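Local structure of staphylococcus aureus CymR (Staphylococcus aureus, 3T8R) at residues 21-24 with 28-31; 44-47 with 52-55. The protein acts as a transcriptional regulator that senses oxidation through a thiol, controls stress resistance and the oxidative response, and probably binds DNA through an Rrf2-type helix-turn-helix domain. All coordinates share one frame; numbering follows the deposited sequence.

Interaction 1 of 2, residues 21-24 with 28-31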
loop_
_atom_site.group_PDB
_atom_site.type_symbol
_atom_site.label_atom_id
_atom_site.label_comp_id
_atom_site.label_asym_id
_atom_site.label_seq_id
_atom_site.Cartn_x
_atom_site.Cartn_y
_atom_site.Cartn_z
ATOM N N ALA A 21 -7.145 4.544 -24.034
ATOM C CA ALA A 21 -7.245 3.142 -24.406
ATOM C C ALA A 21 -8.653 2.841 -24.898
ATOM O O ALA A 21 -8.852 2.037 -25.809
ATOM C CB ALA A 21 -6.861 2.230 -23.233
ATOM N N LYS A 22 -9.632 3.514 -24.313
ATOM C CA LYS A 22 -11.020 3.287 -24.698
ATOM C C LYS A 22 -11.314 3.842 -26.081
ATOM O O LYS A 22 -12.400 3.642 -26.623
ATOM C CB LYS A 22 -11.965 3.881 -23.657
ATOM C CG LYS A 22 -12.115 3.005 -22.449
ATOM C CD LYS A 22 -13.031 3.643 -21.431
ATOM C CE LYS A 22 -13.149 2.782 -20.196
ATOM N NZ LYS A 22 -14.008 1.582 -20.421
ATOM N N LYS A 23 -10.335 4.531 -26.652
ATOM C CA LYS A 23 -10.488 5.128 -27.967
ATOM C C LYS A 23 -9.434 4.637 -28.956
ATOM O O LYS A 23 -9.382 5.114 -30.087
ATOM C CB LYS A 23 -10.418 6.653 -27.859
ATOM C CG LYS A 23 -11.622 7.276 -27.166
ATOM C CD LYS A 23 -12.742 7.601 -28.156
ATOM C CE LYS A 23 -12.287 8.632 -29.187
ATOM N NZ LYS A 23 -13.404 9.173 -30.024
ATOM N N GLU A 24 -8.595 3.686 -28.545
ATOM C CA GLU A 24 -7.467 3.284 -29.389
ATOM C C GLU A 24 -7.867 3.092 -30.858
ATOM O O GLU A 24 -8.767 2.314 -31.170
ATOM C CB GLU A 24 -6.776 2.022 -28.860
ATOM C CG GLU A 24 -5.507 1.681 -29.641
ATOM C CD GLU A 24 -4.902 0.326 -29.286
ATOM O OE1 GLU A 24 -4.214 -0.249 -30.166
ATOM O OE2 GLU A 24 -5.091 -0.159 -28.143
ATOM N N CYS A 28 -8.437 11.081 -31.747
ATOM C CA CYS A 28 -7.830 11.701 -30.578
ATOM C C CYS A 28 -8.806 12.208 -29.527
ATOM O O CYS A 28 -9.998 12.381 -29.782
ATOM C CB CYS A 28 -6.927 12.850 -31.020
ATOM S SG CYS A 28 -5.628 12.326 -32.147
ATOM N N ILE A 29 -8.272 12.435 -28.332
ATOM C CA ILE A 29 -9.011 13.082 -27.269
ATOM C C ILE A 29 -8.250 14.337 -26.870
ATOM O O ILE A 29 -7.030 14.302 -26.687
ATOM C CB ILE A 29 -9.154 12.172 -26.048
ATOM C CG1 ILE A 29 -9.723 10.814 -26.462
ATOM C CG2 ILE A 29 -10.056 12.818 -24.999
ATOM C CD1 ILE A 29 -11.059 10.913 -27.174
ATOM N N SER A 30 -8.963 15.452 -26.756
ATOM C CA SER A 30 -8.325 16.707 -26.383
ATOM C C SER A 30 -7.888 16.652 -24.935
ATOM O O SER A 30 -8.554 16.037 -24.098
ATOM C CB SER A 30 -9.275 17.888 -26.594
ATOM O OG SER A 30 -10.408 17.778 -25.755
ATOM N N LEU A 31 -6.760 17.286 -24.639
ATOM C CA LEU A 31 -6.335 17.431 -23.256
ATOM C C LEU A 31 -7.435 18.144 -22.502
ATOM O O LEU A 31 -7.770 17.787 -21.371
ATOM C CB LEU A 31 -5.051 18.253 -23.163
ATOM C CG LEU A 31 -3.753 17.450 -23.199
ATOM C CD1 LEU A 31 -2.668 18.189 -22.429
ATOM C CD2 LEU A 31 -3.975 16.075 -22.605
#
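The backbones carrying Lys23 and Ile29 stay well apart: the nearest alpha carbons, Lys23 CA and Cys28 CA, are 7.6 Å from each other. Residues 21-24 leave helix 8-21 through a type I turn, closed by Glu24 N to Ala21 O at 3.2 Å. Residues 28-31 run through the short edge strand 29-30, where the backbone of Ile29 pairs with Tyr68, and on into helix 31-37, with Ser30 at the N-cap position and its OG bonded to Ser33 N.

One lysine chain bridges the gap. Folded at both chi2 (-89°) and chi3 (-62°), Lys23 curls around the end of Ile29, so that CD1 of Ile29 meets several of its carbons. Lys23 CG lies 3.7 Å from Ile29 CD1, and Lys23 CE is closer still to that methyl at 3.3 Å, tighter than ordinary van der Waals contact. Cys28 turns its side chain away and adds little.

The contact is thus hydrocarbon against hydrocarbon at the protein surface, spanning the loop that links the first helix to the sheet. The lysine serves here through its methylenes, which lie against an isoleucine on an edge strand, and its charge finds no acidic partner in the other segment.

Interaction 2 of 2, residues 44-47 with 52-55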
loop_
_atom_site.group_PDB
_atom_site.type_symbol
_atom_site.label_atom_id
_atom_site.label_comp_id
_atom_site.label_asym_id
_atom_site.label_seq_id
_atom_site.Cartn_x
_atom_site.Cartn_y
_atom_site.Cartn_z
ATOM N N TYR A 44 -1.992 20.840 -14.934
ATOM C CA TYR A 44 -1.622 19.662 -14.177
ATOM C C TYR A 44 -1.580 18.456 -15.107
ATOM O O TYR A 44 -0.690 17.619 -15.003
ATOM C CB TYR A 44 -2.612 19.430 -13.033
ATOM C CG TYR A 44 -2.288 18.231 -12.177
ATOM C CD1 TYR A 44 -1.405 18.333 -11.111
ATOM C CD2 TYR A 44 -2.877 16.998 -12.428
ATOM C CE1 TYR A 44 -1.113 17.236 -10.317
ATOM C CE2 TYR A 44 -2.585 15.897 -11.648
ATOM C CZ TYR A 44 -1.705 16.021 -10.593
ATOM O OH TYR A 44 -1.422 14.918 -9.813
ATOM N N LEU A 45 -2.527 18.382 -16.034
ATOM C CA LEU A 45 -2.584 17.259 -16.963
ATOM C C LEU A 45 -1.312 17.257 -17.802
ATOM O O LEU A 45 -0.753 16.206 -18.107
ATOM C CB LEU A 45 -3.803 17.372 -17.880
ATOM C CG LEU A 45 -4.634 16.122 -18.188
ATOM C CD1 LEU A 45 -5.542 16.366 -19.386
ATOM C CD2 LEU A 45 -3.785 14.879 -18.420
ATOM N N GLU A 46 -0.862 18.449 -18.162
ATOM C CA GLU A 46 0.341 18.601 -18.968
ATOM C C GLU A 46 1.545 17.931 -18.320
ATOM O O GLU A 46 2.390 17.365 -19.010
ATOM C CB GLU A 46 0.621 20.084 -19.217
ATOM C CG GLU A 46 1.830 20.352 -20.094
ATOM C CD GLU A 46 1.708 19.712 -21.453
ATOM O OE1 GLU A 46 2.734 19.209 -21.964
ATOM O OE2 GLU A 46 0.590 19.715 -22.018
ATOM N N GLN A 47 1.614 17.981 -16.995
ATOM C CA GLN A 47 2.718 17.367 -16.261
ATOM C C GLN A 47 2.674 15.846 -16.292
ATOM O O GLN A 47 3.687 15.185 -16.068
ATOM C CB GLN A 47 2.744 17.862 -14.821
ATOM C CG GLN A 47 3.096 19.333 -14.702
ATOM C CD GLN A 47 3.089 19.810 -13.264
ATOM O OE1 GLN A 47 2.519 19.159 -12.383
ATOM N NE2 GLN A 47 3.720 20.953 -13.016
ATOM N N LEU A 52 4.609 10.542 -20.137
ATOM C CA LEU A 52 3.991 9.505 -20.966
ATOM C C LEU A 52 4.399 9.622 -22.438
ATOM O O LEU A 52 4.622 8.619 -23.136
ATOM C CB LEU A 52 2.467 9.575 -20.831
ATOM C CG LEU A 52 1.955 9.195 -19.444
ATOM C CD1 LEU A 52 0.499 9.591 -19.274
ATOM C CD2 LEU A 52 2.135 7.702 -19.203
ATOM N N ARG A 53 4.498 10.859 -22.903
ATOM C CA ARG A 53 4.909 11.139 -24.266
ATOM C C ARG A 53 6.383 10.765 -24.434
ATOM O O ARG A 53 6.775 10.126 -25.414
ATOM C CB ARG A 53 4.695 12.626 -24.548
ATOM C CG ARG A 53 4.707 13.031 -25.998
ATOM C CD ARG A 53 4.273 14.488 -26.107
ATOM N NE ARG A 53 5.174 15.363 -25.360
ATOM C CZ ARG A 53 4.787 16.388 -24.606
ATOM N NH1 ARG A 53 3.497 16.689 -24.485
ATOM N NH2 ARG A 53 5.694 17.121 -23.974
ATOM N N ASN A 54 7.195 11.145 -23.460
ATOM C CA ASN A 54 8.627 10.869 -23.515
ATOM C C ASN A 54 8.956 9.386 -23.500
ATOM O O ASN A 54 9.947 8.954 -24.087
ATOM C CB ASN A 54 9.345 11.595 -22.381
ATOM C CG ASN A 54 9.409 13.082 -22.614
ATOM O OD1 ASN A 54 9.186 13.544 -23.732
ATOM N ND2 ASN A 54 9.708 13.843 -21.564
ATOM N N ALA A 55 8.110 8.604 -22.838
ATOM C CA ALA A 55 8.291 7.159 -22.782
ATOM C C ALA A 55 7.753 6.482 -24.034
ATOM O O ALA A 55 7.905 5.277 -24.198
ATOM C CB ALA A 55 7.615 6.583 -21.538
#
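Glu46 and Arg53, seven residues and about two turns apart on helix 42-54, face each other in a long salt bridge, Glu46 OE1 to Arg53 NH1 at 3.6 Å. The carboxylate oxygen approaches the guanidinium at its edge, in plane, and the two flat groups are turned only 28° from one another. Arg53 NH2 is the more distant nitrogen, 4.1 Å from Glu46 OE1, making the approach lopsided rather than forked. Bends in both chains allow it: Glu46 starts out pointing away from Arg53, but a turn at chi2 (59°) carries its carboxylate back, while the arginine kinks at chi3 (60°).

Helix 42-54 follows helix 31-37 in the helix-turn-helix, and strands 58-60 and 67-70 come after it as in a winged domain; by analogy with that fold it is probably the recognition helix.

As for hydrogen bonding, Arg53 NH1 also has a weak bond to Tyr68 OH on strand 67-70. Both ties are loose, so they probably steer the guanidinium more than they fix it.

In apolar packing, the buried Leu45 and Leu52 rest on Leu16 of helix 8-21.

Interaction 1 closes before interaction 2 opens along the chain, and their centres lie 14 Å apart within the same Rrf2-type helix-turn-helix region. Interaction 1 spans the passage from helix 8-21 to strand 29-30, whereas interaction 2 runs along helix 42-54. Leu31, at the start of helix 31-37, joins them directly: its O packs on Leu45 CD1 at 3.3 Å and its CD1 on Glu46 OE2 at 3.6 Å. Strand 67-70 makes a second connection, because Tyr68 pairs by its backbone with Ile29 and makes a weak hydrogen bond to Arg53 with its hydroxyl. Strand 29-30, helix 31-37, strand 67-70 and the probable recognition helix are thereby tied together.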